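Local coordinates for protein putative TetR-family transcriptional regulator (Bordetella parapertussis 12822, PDB 3CCY) that probably acts as a dimeric TetR-family repressor, binding regulatory DNA through an N-terminal helix-turn-helix motif, at residues E45-K48 / S49-Y52; L92-V95 / K96-E100; Q123-A126 / L127-K130; Y137-D140 / A141-L145; N168-Y171 / T172-K175. All blocks are in the same frame, centred on the assembly; numbering follows the deposited sequence.

Contact 1: residues E45-K48 / S49-Y52; sequences ECSK and SRLY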
loop_
_atom_site.group_PDB
_atom_site.type_symbol
_atom_site.label_atom_id
_atom_site.label_comp_id
_atom_site.label_asym_id
_atom_site.label_seq_id
_atom_site.Cartn_x
_atom_site.Cartn_y
_atom_site.Cartn_z
ATOM N N GLU A 45 -15.209 -27.334 -4.085
ATOM C CA GLU A 45 -16.129 -28.406 -3.719
ATOM C C GLU A 45 -15.451 -29.741 -4.002
ATOM O O GLU A 45 -15.898 -30.507 -4.858
ATOM C CB GLU A 45 -17.466 -28.259 -4.468
ATOM C CG GLU A 45 -18.264 -27.010 -4.063
ATOM C CD GLU A 45 -19.160 -26.475 -5.174
ATOM O OE1 GLU A 45 -18.956 -25.311 -5.596
ATOM O OE2 GLU A 45 -20.061 -27.215 -5.626
ATOM N N CYS A 46 -14.344 -29.986 -3.294
ATOM C CA CYS A 46 -13.501 -31.165 -3.537
ATOM C C CYS A 46 -12.858 -31.767 -2.260
ATOM O O CYS A 46 -12.899 -31.156 -1.138
ATOM C CB CYS A 46 -12.412 -30.818 -4.571
ATOM S SG CYS A 46 -11.817 -32.262 -5.477
ATOM N N SER A 47 -12.263 -32.971 -2.447
ATOM C CA SER A 47 -11.536 -33.620 -1.359
ATOM C C SER A 47 -10.111 -33.077 -1.271
ATOM O O SER A 47 -9.545 -32.648 -2.280
ATOM C CB SER A 47 -11.521 -35.140 -1.548
ATOM O OG SER A 47 -10.913 -35.495 -2.778
ATOM N N LYS A 48 -9.539 -33.101 -0.065
ATOM C CA LYS A 48 -8.175 -32.604 0.178
ATOM C C LYS A 48 -7.108 -33.367 -0.627
ATOM O O LYS A 48 -6.042 -32.818 -0.921
ATOM C CB LYS A 48 -7.839 -32.631 1.676
ATOM C CG LYS A 48 -6.780 -31.579 2.108
ATOM C CD LYS A 48 -6.105 -31.983 3.442
ATOM C CE LYS A 48 -6.756 -31.247 4.644
ATOM N NZ LYS A 48 -8.151 -31.821 5.060
ATOM N N SER A 49 -7.409 -34.619 -0.987
ATOM C CA SER A 49 -6.503 -35.467 -1.779
ATOM C C SER A 49 -6.185 -34.850 -3.160
ATOM O O SER A 49 -4.976 -34.765 -3.509
ATOM C CB SER A 49 -7.105 -36.873 -1.960
ATOM O OG SER A 49 -7.757 -37.319 -0.774
ATOM N N ARG A 50 -7.311 -34.510 -3.869
ATOM C CA ARG A 50 -7.217 -34.133 -5.278
ATOM C C ARG A 50 -6.419 -32.849 -5.558
ATOM O O ARG A 50 -6.042 -32.587 -6.702
ATOM C CB ARG A 50 -8.617 -34.059 -5.896
ATOM C CG ARG A 50 -9.375 -35.386 -5.849
ATOM C CD ARG A 50 -10.533 -35.437 -6.845
ATOM N NE ARG A 50 -10.070 -35.396 -8.237
ATOM C CZ ARG A 50 -10.087 -34.306 -9.009
ATOM N NH1 ARG A 50 -9.640 -34.370 -10.260
ATOM N NH2 ARG A 50 -10.549 -33.153 -8.535
ATOM N N LEU A 51 -6.157 -32.056 -4.519
ATOM C CA LEU A 51 -5.306 -30.865 -4.658
ATOM C C LEU A 51 -3.852 -31.219 -4.932
ATOM O O LEU A 51 -3.177 -30.540 -5.712
ATOM C CB LEU A 51 -5.373 -29.989 -3.408
ATOM C CG LEU A 51 -6.247 -28.741 -3.460
ATOM C CD1 LEU A 51 -7.721 -29.118 -3.477
ATOM C CD2 LEU A 51 -5.923 -27.877 -2.263
ATOM N N TYR A 52 -3.390 -32.299 -4.312
ATOM C CA TYR A 52 -1.994 -32.685 -4.390
ATOM C C TYR A 52 -1.652 -33.372 -5.675
ATOM O O TYR A 52 -0.504 -33.625 -5.944
ATOM C CB TYR A 52 -1.585 -33.530 -3.204
ATOM C CG TYR A 52 -1.702 -32.824 -1.895
ATOM C CD1 TYR A 52 -2.871 -32.793 -1.226
ATOM C CD2 TYR A 52 -0.629 -32.190 -1.333
ATOM C CE1 TYR A 52 -2.973 -32.150 -0.043
ATOM C CE2 TYR A 52 -0.734 -31.547 -0.159
ATOM C CZ TYR A 52 -1.904 -31.532 0.480
ATOM O OH TYR A 52 -2.011 -30.888 1.657
#
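The thiol of Cys-46 meets the guanidinium of Arg-50 edge-on, within the stretch predicted to be the helix-turn-helix motif, where the turn leads into the segment that in TetR relatives forms the DNA recognition helix. Arg-50 NH2 donates to Cys-46 SG at 3.4 Å, the N-H pointing almost straight at the sulfur (163°), which lies in the guanidinium plane. Two torsions bring the groups together: SG stands trans to its own backbone N (chi1 -154°), while the bend of the arginine chain at chi3 (65°) brings the guanidinium back to the sulfur. Arg-50 CB and CD each lie 3.7 Å from Cys-46 SG as well. Ser-47 adds a second touch to the same arginine, its OG resting 3.4 Å from Arg-50 CG alongside the aliphatic stem. A weak backbone bond runs from Arg-50 N to Ser-47 O. The buried Leu-51 packs on Ile-37, Ile-40 and Ala-41 of helix 37-43, the first helix of the motif. Most of the remaining side chains are solvent-exposed, consistent with a surface that could face DNA. Tyr-52 turns its ring edge to the backbone one turn earlier, with CD1 3.2 Å from Lys-48 O, in the plane of the ring.

Contact 2: residues L92-V95 / K96-E100; sequences LQIV and KLFLE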
loop_
_atom_site.group_PDB
_atom_site.type_symbol
_atom_site.label_atom_id
_atom_site.label_comp_id
_atom_site.label_asym_id
_atom_site.label_seq_id
_atom_site.Cartn_x
_atom_site.Cartn_y
_atom_site.Cartn_z
ATOM N N LEU A 92 2.089 6.561 -20.215
ATOM C CA LEU A 92 0.630 6.505 -19.976
ATOM C C LEU A 92 0.092 5.081 -20.290
ATOM O O LEU A 92 -0.740 4.573 -19.556
ATOM C CB LEU A 92 -0.114 7.557 -20.842
ATOM C CG LEU A 92 -1.646 7.457 -20.810
ATOM C CD1 LEU A 92 -2.180 7.618 -19.394
ATOM C CD2 LEU A 92 -2.352 8.429 -21.803
ATOM N N GLN A 93 0.595 4.455 -21.359
ATOM C CA GLN A 93 0.193 3.085 -21.686
ATOM C C GLN A 93 0.595 2.060 -20.610
ATOM O O GLN A 93 -0.149 1.119 -20.308
ATOM C CB GLN A 93 0.669 2.679 -23.091
ATOM C CG GLN A 93 -0.146 3.303 -24.226
ATOM C CD GLN A 93 0.415 3.000 -25.620
ATOM O OE1 GLN A 93 -0.289 3.164 -26.633
ATOM N NE2 GLN A 93 1.665 2.550 -25.686
ATOM N N ILE A 94 1.775 2.233 -20.022
ATOM C CA ILE A 94 2.176 1.392 -18.913
ATOM C C ILE A 94 1.228 1.551 -17.722
ATOM O O ILE A 94 0.816 0.568 -17.118
ATOM C CB ILE A 94 3.642 1.715 -18.432
ATOM C CG1 ILE A 94 4.653 1.254 -19.468
ATOM C CG2 ILE A 94 3.889 1.146 -16.989
ATOM C CD1 ILE A 94 6.070 1.842 -19.210
ATOM N N VAL A 95 0.867 2.779 -17.371
ATOM C CA VAL A 95 -0.019 2.943 -16.214
ATOM C C VAL A 95 -1.427 2.321 -16.507
ATOM O O VAL A 95 -2.027 1.704 -15.648
ATOM C CB VAL A 95 -0.162 4.438 -15.819
ATOM C CG1 VAL A 95 -1.124 4.610 -14.588
ATOM C CG2 VAL A 95 1.236 5.029 -15.532
ATOM N N LYS A 96 -1.921 2.517 -17.721
ATOM C CA LYS A 96 -3.228 1.976 -18.144
ATOM C C LYS A 96 -3.166 0.453 -18.082
ATOM O O LYS A 96 -4.124 -0.185 -17.666
ATOM C CB LYS A 96 -3.524 2.385 -19.573
ATOM C CG LYS A 96 -4.045 3.790 -19.739
ATOM C CD LYS A 96 -4.488 4.062 -21.205
ATOM C CE LYS A 96 -5.064 5.504 -21.201
ATOM N NZ LYS A 96 -5.650 5.866 -22.463
ATOM N N LEU A 97 -2.026 -0.122 -18.468
ATOM C CA LEU A 97 -1.849 -1.591 -18.367
ATOM C C LEU A 97 -1.973 -2.091 -16.919
ATOM O O LEU A 97 -2.685 -3.076 -16.651
ATOM C CB LEU A 97 -0.506 -2.032 -18.964
ATOM C CG LEU A 97 -0.016 -3.444 -18.678
ATOM C CD1 LEU A 97 -0.915 -4.409 -19.451
ATOM C CD2 LEU A 97 1.464 -3.612 -19.088
ATOM N N PHE A 98 -1.274 -1.422 -15.998
ATOM C CA PHE A 98 -1.297 -1.875 -14.597
ATOM C C PHE A 98 -2.704 -1.829 -14.033
ATOM O O PHE A 98 -3.146 -2.765 -13.340
ATOM C CB PHE A 98 -0.264 -1.126 -13.711
ATOM C CG PHE A 98 1.186 -1.381 -14.105
ATOM C CD1 PHE A 98 1.508 -2.311 -15.076
ATOM C CD2 PHE A 98 2.221 -0.720 -13.486
ATOM C CE1 PHE A 98 2.834 -2.547 -15.429
ATOM C CE2 PHE A 98 3.563 -0.963 -13.840
ATOM C CZ PHE A 98 3.860 -1.871 -14.794
ATOM N N LEU A 99 -3.442 -0.773 -14.357
ATOM C CA LEU A 99 -4.801 -0.641 -13.858
ATOM C C LEU A 99 -5.778 -1.555 -14.562
ATOM O O LEU A 99 -6.768 -1.978 -13.974
ATOM C CB LEU A 99 -5.262 0.831 -13.862
ATOM C CG LEU A 99 -4.499 1.698 -12.851
ATOM C CD1 LEU A 99 -5.030 3.104 -12.895
ATOM C CD2 LEU A 99 -4.591 1.159 -11.402
ATOM N N GLU A 100 -5.493 -1.892 -15.819
ATOM C CA GLU A 100 -6.276 -2.880 -16.526
ATOM C C GLU A 100 -6.162 -4.264 -15.832
ATOM O O GLU A 100 -7.170 -4.971 -15.632
ATOM C CB GLU A 100 -5.837 -2.936 -17.997
ATOM C CG GLU A 100 -6.500 -4.026 -18.822
ATOM C CD GLU A 100 -5.581 -4.603 -19.892
ATOM O OE1 GLU A 100 -4.910 -3.840 -20.647
ATOM O OE2 GLU A 100 -5.537 -5.840 -19.997
#
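Ile-94 lays its CG2 methyl over the face of the Phe-98 ring, one helical turn further along helix 87-115. The methyl stands 4.0 Å from the ring centroid and 23° off the normal, a CH-pi contact, with CZ as the nearest ring atom to CG2 at 3.7 Å. Both side chains point the same way and lie side by side; with chi2 of Phe-98 at -6°, the ring turns its face back toward the preceding turn. The carbonyl oxygen Ile-94 O lies over a face too, nearer the rim, while accepting the helical bond from Phe-98 N at 3.1 Å. On another flank, Lys-96 runs out fully extended past Leu-92, crossing it at a slant, and its CE sits 4.0 Å from Leu-92 CG. Backbone bonds from Lys-96 N to Leu-92 O and from Leu-99 N to Val-95 O keep these turns regular. Phe-98 and Ile-94 fill the interior of the TetR-like C-terminal domain against helices 58-81 and 122-145; Phe-98 also reaches helix 153-168, where Val-95 packs on Phe-163 and Ile-167. The lysine ammonium forms a salt bridge with Glu-187 and a weaker, long ion pair with Asp-183. The chemistry thus divides around the helix: a hydrocarbon-aromatic face enters the core, while the methylenes of Lys-96 lie against Leu-92 and carry its charge to acids at helix 182-195.

Contact 3: residues Q123-A126 / L127-K130; sequences QRKA and LIAK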
loop_
_atom_site.group_PDB
_atom_site.type_symbol
_atom_site.label_atom_id
_atom_site.label_comp_id
_atom_site.label_asym_id
_atom_site.label_seq_id
_atom_site.Cartn_x
_atom_site.Cartn_y
_atom_site.Cartn_z
ATOM N N GLN A 123 12.718 -18.608 -3.624
ATOM C CA GLN A 123 11.637 -18.273 -4.553
ATOM C C GLN A 123 11.096 -16.877 -4.291
ATOM O O GLN A 123 10.630 -16.202 -5.210
ATOM C CB GLN A 123 10.526 -19.341 -4.556
ATOM C CG GLN A 123 9.955 -19.708 -3.188
ATOM C CD GLN A 123 9.503 -21.155 -3.108
ATOM O OE1 GLN A 123 8.311 -21.452 -3.177
ATOM N NE2 GLN A 123 10.459 -22.069 -2.960
ATOM N N ARG A 124 11.175 -16.445 -3.035
ATOM C CA ARG A 124 10.831 -15.080 -2.663
ATOM C C ARG A 124 11.722 -14.140 -3.460
ATOM O O ARG A 124 11.243 -13.180 -4.051
ATOM C CB ARG A 124 11.073 -14.864 -1.180
ATOM C CG ARG A 124 10.182 -13.873 -0.511
ATOM C CD ARG A 124 10.844 -13.402 0.757
ATOM N NE ARG A 124 9.956 -13.481 1.911
ATOM C CZ ARG A 124 10.358 -13.380 3.177
ATOM N NH1 ARG A 124 9.474 -13.465 4.166
ATOM N NH2 ARG A 124 11.648 -13.203 3.468
ATOM N N LYS A 125 13.015 -14.448 -3.492
ATOM C CA LYS A 125 13.994 -13.574 -4.125
ATOM C C LYS A 125 14.020 -13.662 -5.644
ATOM O O LYS A 125 14.384 -12.692 -6.310
ATOM C CB LYS A 125 15.385 -13.803 -3.538
ATOM C CG LYS A 125 15.550 -13.206 -2.140
ATOM C CD LYS A 125 16.892 -13.574 -1.538
ATOM C CE LYS A 125 17.119 -12.861 -0.202
ATOM N NZ LYS A 125 18.325 -13.420 0.467
ATOM N N ALA A 126 13.656 -14.822 -6.189
ATOM C CA ALA A 126 13.385 -14.933 -7.621
ATOM C C ALA A 126 12.219 -14.014 -8.019
ATOM O O ALA A 126 12.274 -13.353 -9.055
ATOM C CB ALA A 126 13.085 -16.369 -8.000
ATOM N N LEU A 127 11.176 -13.976 -7.187
ATOM C CA LEU A 127 10.005 -13.117 -7.433
ATOM C C LEU A 127 10.290 -11.662 -7.118
ATOM O O LEU A 127 9.820 -10.784 -7.823
ATOM C CB LEU A 127 8.772 -13.608 -6.666
ATOM C CG LEU A 127 8.169 -14.908 -7.214
ATOM C CD1 LEU A 127 7.384 -15.630 -6.144
ATOM C CD2 LEU A 127 7.291 -14.618 -8.428
ATOM N N ILE A 128 11.071 -11.407 -6.066
ATOM C CA ILE A 128 11.518 -10.045 -5.775
ATOM C C ILE A 128 12.345 -9.515 -6.960
ATOM O O ILE A 128 12.277 -8.328 -7.286
ATOM C CB ILE A 128 12.359 -9.958 -4.464
ATOM C CG1 ILE A 128 11.437 -10.106 -3.244
ATOM C CG2 ILE A 128 13.058 -8.579 -4.353
ATOM C CD1 ILE A 128 12.173 -10.411 -1.922
ATOM N N ALA A 129 13.134 -10.391 -7.580
ATOM C CA ALA A 129 13.915 -9.991 -8.741
ATOM C C ALA A 129 13.013 -9.558 -9.910
ATOM O O ALA A 129 13.331 -8.610 -10.623
ATOM C CB ALA A 129 14.843 -11.091 -9.171
ATOM N N LYS A 130 11.906 -10.269 -10.117
ATOM C CA LYS A 130 10.952 -9.924 -11.171
ATOM C C LYS A 130 10.224 -8.618 -10.896
ATOM O O LYS A 130 9.955 -7.863 -11.814
ATOM C CB LYS A 130 9.993 -11.070 -11.427
ATOM C CG LYS A 130 10.686 -12.229 -12.165
ATOM C CD LYS A 130 9.790 -13.450 -12.263
ATOM C CE LYS A 130 10.496 -14.622 -12.953
ATOM N NZ LYS A 130 10.317 -14.539 -14.422
#
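Arg-124 O receives the shortest of the backbone bonds here, from Ile-128 N at 2.7 Å, with the donor in the carbonyl plane and an N-H...O angle of 155°. This is the i to i+4 pattern of an alpha-helix, near the start of helix 122-145. Its neighbours are less regular: Ala-129 N reaches Lys-125 O at 2.9 Å from above the carbonyl plane, and Lys-130 N bonds to Ala-126 O at a longer 3.3 Å. The Ile-128 side chain follows the same carbonyl as its backbone N. With CG1 opposite the carbonyl carbon across the CA-CB bond (chi1 -74°), the branch leans back along the helix and puts CG1 3.2 Å from Arg-124 O. From there CD1 approaches the arginine stem at 4.2 Å from Arg-124 CD, a loose apolar contact between methyl and methylene. Leu-127 repeats the gesture one residue earlier, its CD1 lying 3.4 Å from Gln-123 O. The polar ends reach beyond these turns: Arg-124 forms a salt bridge with Glu-121 and a hydrogen bond to Asp-117 O, while Gln-123 OE1 accepts from Arg-63. Leu-127 is the buried member, packed on Thr-67 and Val-70 of helix 58-81 and on Leu-116 and Leu-119 of the preceding loop; Lys-130 lies over Val-70 and Leu-74 and forms a salt bridge with Asp-71, joining helix 122-145 to helix 58-81.

Contact 4: residues Y137-D140 / A141-L145; sequences YVRD and ALLQL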
loop_
_atom_site.group_PDB
_atom_site.type_symbol
_atom_site.label_atom_id
_atom_site.label_comp_id
_atom_site.label_asym_id
_atom_site.label_seq_id
_atom_site.Cartn_x
_atom_site.Cartn_y
_atom_site.Cartn_z
ATOM N N TYR A 137 11.385 -0.913 -15.407
ATOM C CA TYR A 137 10.695 -0.457 -16.606
ATOM C C TYR A 137 10.064 0.928 -16.377
ATOM O O TYR A 137 10.134 1.796 -17.238
ATOM C CB TYR A 137 9.612 -1.446 -17.053
ATOM C CG TYR A 137 10.127 -2.704 -17.719
ATOM C CD1 TYR A 137 11.264 -2.676 -18.502
ATOM C CD2 TYR A 137 9.433 -3.928 -17.603
ATOM C CE1 TYR A 137 11.741 -3.814 -19.139
ATOM C CE2 TYR A 137 9.908 -5.107 -18.261
ATOM C CZ TYR A 137 11.066 -5.021 -19.014
ATOM O OH TYR A 137 11.604 -6.124 -19.653
ATOM N N VAL A 138 9.425 1.115 -15.227
ATOM C CA VAL A 138 8.725 2.362 -14.939
ATOM C C VAL A 138 9.750 3.492 -14.686
ATOM O O VAL A 138 9.586 4.610 -15.181
ATOM C CB VAL A 138 7.810 2.208 -13.706
ATOM C CG1 VAL A 138 7.251 3.612 -13.255
ATOM C CG2 VAL A 138 6.651 1.220 -14.065
ATOM N N ARG A 139 10.778 3.180 -13.910
ATOM C CA ARG A 139 11.828 4.153 -13.599
ATOM C C ARG A 139 12.452 4.676 -14.875
ATOM O O ARG A 139 12.576 5.901 -15.048
ATOM C CB ARG A 139 12.924 3.552 -12.735
ATOM C CG ARG A 139 13.961 4.605 -12.265
ATOM C CD ARG A 139 15.333 3.988 -12.035
ATOM N NE ARG A 139 16.118 3.905 -13.268
ATOM C CZ ARG A 139 17.308 4.467 -13.449
ATOM N NH1 ARG A 139 17.899 5.168 -12.474
ATOM N NH2 ARG A 139 17.911 4.332 -14.613
ATOM N N ASP A 140 12.846 3.748 -15.741
ATOM C CA ASP A 140 13.506 4.080 -16.992
ATOM C C ASP A 140 12.555 4.887 -17.883
ATOM O O ASP A 140 12.993 5.819 -18.546
ATOM C CB ASP A 140 14.006 2.837 -17.713
ATOM C CG ASP A 140 15.182 2.150 -16.998
ATOM O OD1 ASP A 140 15.659 2.646 -15.967
ATOM O OD2 ASP A 140 15.644 1.094 -17.500
ATOM N N ALA A 141 11.261 4.562 -17.881
ATOM C CA ALA A 141 10.311 5.303 -18.738
ATOM C C ALA A 141 10.123 6.744 -18.248
ATOM O O ALA A 141 9.954 7.656 -19.066
ATOM C CB ALA A 141 8.953 4.587 -18.801
ATOM N N LEU A 142 10.132 6.937 -16.925
ATOM C CA LEU A 142 10.114 8.281 -16.323
ATOM C C LEU A 142 11.365 9.105 -16.686
ATOM O O LEU A 142 11.257 10.282 -17.060
ATOM C CB LEU A 142 9.976 8.199 -14.784
ATOM C CG LEU A 142 8.580 7.874 -14.224
ATOM C CD1 LEU A 142 8.643 7.767 -12.724
ATOM C CD2 LEU A 142 7.624 9.001 -14.616
ATOM N N LEU A 143 12.537 8.495 -16.569
ATOM C CA LEU A 143 13.770 9.170 -16.931
ATOM C C LEU A 143 13.898 9.414 -18.454
ATOM O O LEU A 143 14.695 10.254 -18.863
ATOM C CB LEU A 143 15.000 8.407 -16.428
ATOM C CG LEU A 143 15.101 8.314 -14.906
ATOM C CD1 LEU A 143 16.158 7.314 -14.548
ATOM C CD2 LEU A 143 15.428 9.669 -14.238
ATOM N N GLN A 144 13.116 8.710 -19.280
ATOM C CA GLN A 144 13.032 9.080 -20.695
ATOM C C GLN A 144 12.208 10.365 -20.901
ATOM O O GLN A 144 12.364 11.030 -21.900
ATOM C CB GLN A 144 12.504 7.945 -21.570
ATOM C CG GLN A 144 13.565 6.898 -21.769
ATOM C CD GLN A 144 13.108 5.727 -22.596
ATOM O OE1 GLN A 144 12.117 5.079 -22.294
ATOM N NE2 GLN A 144 13.861 5.427 -23.634
ATOM N N LEU A 145 11.348 10.684 -19.954
ATOM C CA LEU A 145 10.639 11.972 -19.945
ATOM C C LEU A 145 11.531 13.074 -19.406
ATOM O O LEU A 145 11.409 14.213 -19.833
ATOM C CB LEU A 145 9.378 11.932 -19.074
ATOM C CG LEU A 145 8.351 10.878 -19.494
ATOM C CD1 LEU A 145 7.325 10.717 -18.379
ATOM C CD2 LEU A 145 7.702 11.270 -20.782
#
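Backbone bonds of the i to i+4 kind run through the C-terminal part of helix 122-145, among them Leu-143 N to Arg-139 O at 3.0 Å, with the donor in the carbonyl plane. Leu-142 N bonds likewise to Val-138 O at 3.0 Å, and the side chains of this pair meet loosely on the buried side, Val-138 CG1 approaching Leu-142 CD1 at 4.4 Å. Leu-142 CG also rests 3.5 Å from Val-138 O, while the methyl of Ala-141 lies 3.4 Å from Tyr-137 O. Arg-139 is modelled in two positions, which leaves the place of its guanidinium doubtful. In the conformer described here, a bend at chi3 (85°) turns the group across the helix surface, with Leu-143 CD1 above its centre, 3.3 Å from Arg-139 CZ. In this conformer, too, NE and NH2 grip Asp-140 side-on in a salt bridge, both directed at the single oxygen OD1, which lies in the guanidinium plane; NE is 3.0 Å from Asp-140 OD1. Val-138 faces Thr-160, Phe-163 and Phe-164 of helix 153-168, and Tyr-137 lies on helix 58-81, its hydroxyl hydrogen-bonded to Arg-78. Leu-142 packs on Phe-91 of helix 87-115 and Phe-193 of helix 182-195, and with Leu-143 it also meets Tyr-197 of the second subunit, placing this part of helix 122-145 against the dimer partner.

Contact 5: residues N168-Y171 / T172-K175; sequences NWTY and TWYK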
loop_
_atom_site.group_PDB
_atom_site.type_symbol
_atom_site.label_atom_id
_atom_site.label_comp_id
_atom_site.label_asym_id
_atom_site.label_seq_id
_atom_site.Cartn_x
_atom_site.Cartn_y
_atom_site.Cartn_z
ATOM N N ASN A 168 -0.272 1.277 -6.635
ATOM C CA ASN A 168 -0.336 0.028 -5.845
ATOM C C ASN A 168 -1.306 0.131 -4.673
ATOM O O ASN A 168 -1.861 -0.898 -4.240
ATOM C CB ASN A 168 1.049 -0.422 -5.324
ATOM C CG ASN A 168 1.957 -0.927 -6.434
ATOM O OD1 ASN A 168 1.536 -1.022 -7.574
ATOM N ND2 ASN A 168 3.209 -1.247 -6.109
ATOM N N TRP A 169 -1.516 1.337 -4.132
ATOM C CA TRP A 169 -2.466 1.536 -3.020
ATOM C C TRP A 169 -3.930 1.419 -3.423
ATOM O O TRP A 169 -4.798 1.321 -2.555
ATOM C CB TRP A 169 -2.246 2.916 -2.345
ATOM C CG TRP A 169 -2.881 3.100 -0.999
ATOM C CD1 TRP A 169 -3.850 4.018 -0.645
ATOM C CD2 TRP A 169 -2.615 2.335 0.153
ATOM N NE1 TRP A 169 -4.172 3.865 0.675
ATOM C CE2 TRP A 169 -3.422 2.838 1.188
ATOM C CE3 TRP A 169 -1.751 1.266 0.418
ATOM C CZ2 TRP A 169 -3.400 2.310 2.477
ATOM C CZ3 TRP A 169 -1.720 0.755 1.714
ATOM C CH2 TRP A 169 -2.546 1.265 2.711
ATOM N N THR A 170 -4.196 1.412 -4.725
ATOM C CA THR A 170 -5.570 1.377 -5.259
ATOM C C THR A 170 -6.408 0.205 -4.761
ATOM O O THR A 170 -7.606 0.324 -4.576
ATOM C CB THR A 170 -5.610 1.437 -6.815
ATOM O OG1 THR A 170 -4.752 0.438 -7.379
ATOM C CG2 THR A 170 -5.140 2.867 -7.296
ATOM N N TYR A 171 -5.769 -0.921 -4.525
ATOM C CA TYR A 171 -6.508 -2.088 -4.044
ATOM C C TYR A 171 -7.257 -1.785 -2.747
ATOM O O TYR A 171 -8.274 -2.420 -2.450
ATOM C CB TYR A 171 -5.596 -3.317 -3.924
ATOM C CG TYR A 171 -4.766 -3.404 -2.665
ATOM C CD1 TYR A 171 -5.223 -4.114 -1.549
ATOM C CD2 TYR A 171 -3.514 -2.821 -2.595
ATOM C CE1 TYR A 171 -4.466 -4.190 -0.395
ATOM C CE2 TYR A 171 -2.751 -2.891 -1.421
ATOM C CZ TYR A 171 -3.226 -3.577 -0.360
ATOM O OH TYR A 171 -2.452 -3.628 0.768
ATOM N N THR A 172 -6.777 -0.814 -1.977
ATOM C CA THR A 172 -7.415 -0.537 -0.678
ATOM C C THR A 172 -8.694 0.302 -0.801
ATOM O O THR A 172 -9.458 0.391 0.165
ATOM C CB THR A 172 -6.475 0.201 0.325
ATOM O OG1 THR A 172 -6.167 1.534 -0.162
ATOM C CG2 THR A 172 -5.180 -0.585 0.518
ATOM N N TRP A 173 -8.902 0.961 -1.936
ATOM C CA TRP A 173 -9.988 1.969 -2.011
ATOM C C TRP A 173 -10.756 1.969 -3.335
ATOM O O TRP A 173 -11.949 2.337 -3.386
ATOM C CB TRP A 173 -9.423 3.379 -1.760
ATOM C CG TRP A 173 -8.420 3.913 -2.817
ATOM C CD1 TRP A 173 -7.033 3.831 -2.785
ATOM C CD2 TRP A 173 -8.746 4.645 -4.004
ATOM N NE1 TRP A 173 -6.494 4.451 -3.903
ATOM C CE2 TRP A 173 -7.521 4.974 -4.652
ATOM C CE3 TRP A 173 -9.967 5.064 -4.593
ATOM C CZ2 TRP A 173 -7.484 5.671 -5.851
ATOM C CZ3 TRP A 173 -9.918 5.762 -5.792
ATOM C CH2 TRP A 173 -8.676 6.065 -6.396
ATOM N N TYR A 174 -10.068 1.594 -4.406
ATOM C CA TYR A 174 -10.612 1.778 -5.769
ATOM C C TYR A 174 -11.434 0.602 -6.256
ATOM O O TYR A 174 -11.011 -0.551 -6.150
ATOM C CB TYR A 174 -9.488 2.076 -6.760
ATOM C CG TYR A 174 -9.949 2.117 -8.190
ATOM C CD1 TYR A 174 -10.766 3.146 -8.639
ATOM C CD2 TYR A 174 -9.575 1.097 -9.095
ATOM C CE1 TYR A 174 -11.217 3.202 -9.971
ATOM C CE2 TYR A 174 -10.034 1.108 -10.413
ATOM C CZ TYR A 174 -10.846 2.175 -10.843
ATOM O OH TYR A 174 -11.294 2.199 -12.133
ATOM N N LYS A 175 -12.626 0.892 -6.779
ATOM C CA LYS A 175 -13.483 -0.147 -7.369
ATOM C C LYS A 175 -13.563 0.054 -8.892
ATOM O O LYS A 175 -14.053 1.082 -9.369
ATOM C CB LYS A 175 -14.860 -0.144 -6.710
ATOM C CG LYS A 175 -14.944 -0.722 -5.250
ATOM C CD LYS A 175 -13.720 -0.481 -4.326
ATOM C CE LYS A 175 -14.087 -0.578 -2.803
ATOM N NZ LYS A 175 -12.900 -0.649 -1.848
HETATM O O HOH W 1 -11.000 -1.655 -3.405
#
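The methyl CG2 of Thr-172 lies over the faces of two aromatic rings, 3.6 Å from the centroid of the Trp-169 six-membered ring, on its normal, and 3.7 Å from that of Tyr-171. Thr-172 OG1 stands over the same indole face, nearer the rim, and at the edge of the Trp-173 ring, in its plane. Over a face of Trp-173 come Thr-170 O and Tyr-174 CB, both toward the rim. The two indoles meet obliquely, planes at 44°, with Trp-169 CD1 3.8 Å from Trp-173 CD1. The chain here leaves helix 153-168 through a turn of the all-helical TetR C-terminal domain, and paired bonds mark the exit. Trp-169 O accepts from Thr-172 OG1 at 2.8 Å, nearly along the C=O axis, and from Thr-172 N; Thr-170 O takes Trp-173 N from above the carbonyl plane and Tyr-174 N, at 2.8 Å, within it. With OG1 between backbone N and carbonyl carbon (chi1 66°), the threonine can reach back to Trp-169 O. Gly-165 and Met-161 of the second subunit receive Trp-169 and Trp-173 respectively. A water donates to Tyr-171 O and Tyr-174 O and accepts from Lys-175 NZ at 2.7 Å.

How the contacts relate
From the N terminus the five contacts follow in series; each is local, spanning a turn or so, and none encloses or crosses another. Contact 1 lies in the DNA-binding region, its centre about 29 Å or more from those of the other four, which all belong to the C-terminal domain. Contact 2, on helix 87-115, touches two of the others: it packs against contact 4 through Phe-98 CE2 and Val-138 CG2, 3.8 Å apart, and against contact 5 through Leu-99 and Thr-170. Contacts 3 and 4 share helix 122-145, near its two ends, with centres about 22 Å apart. Contact 5 begins at the end of helix 153-168 and, like contact 4, touches the second subunit.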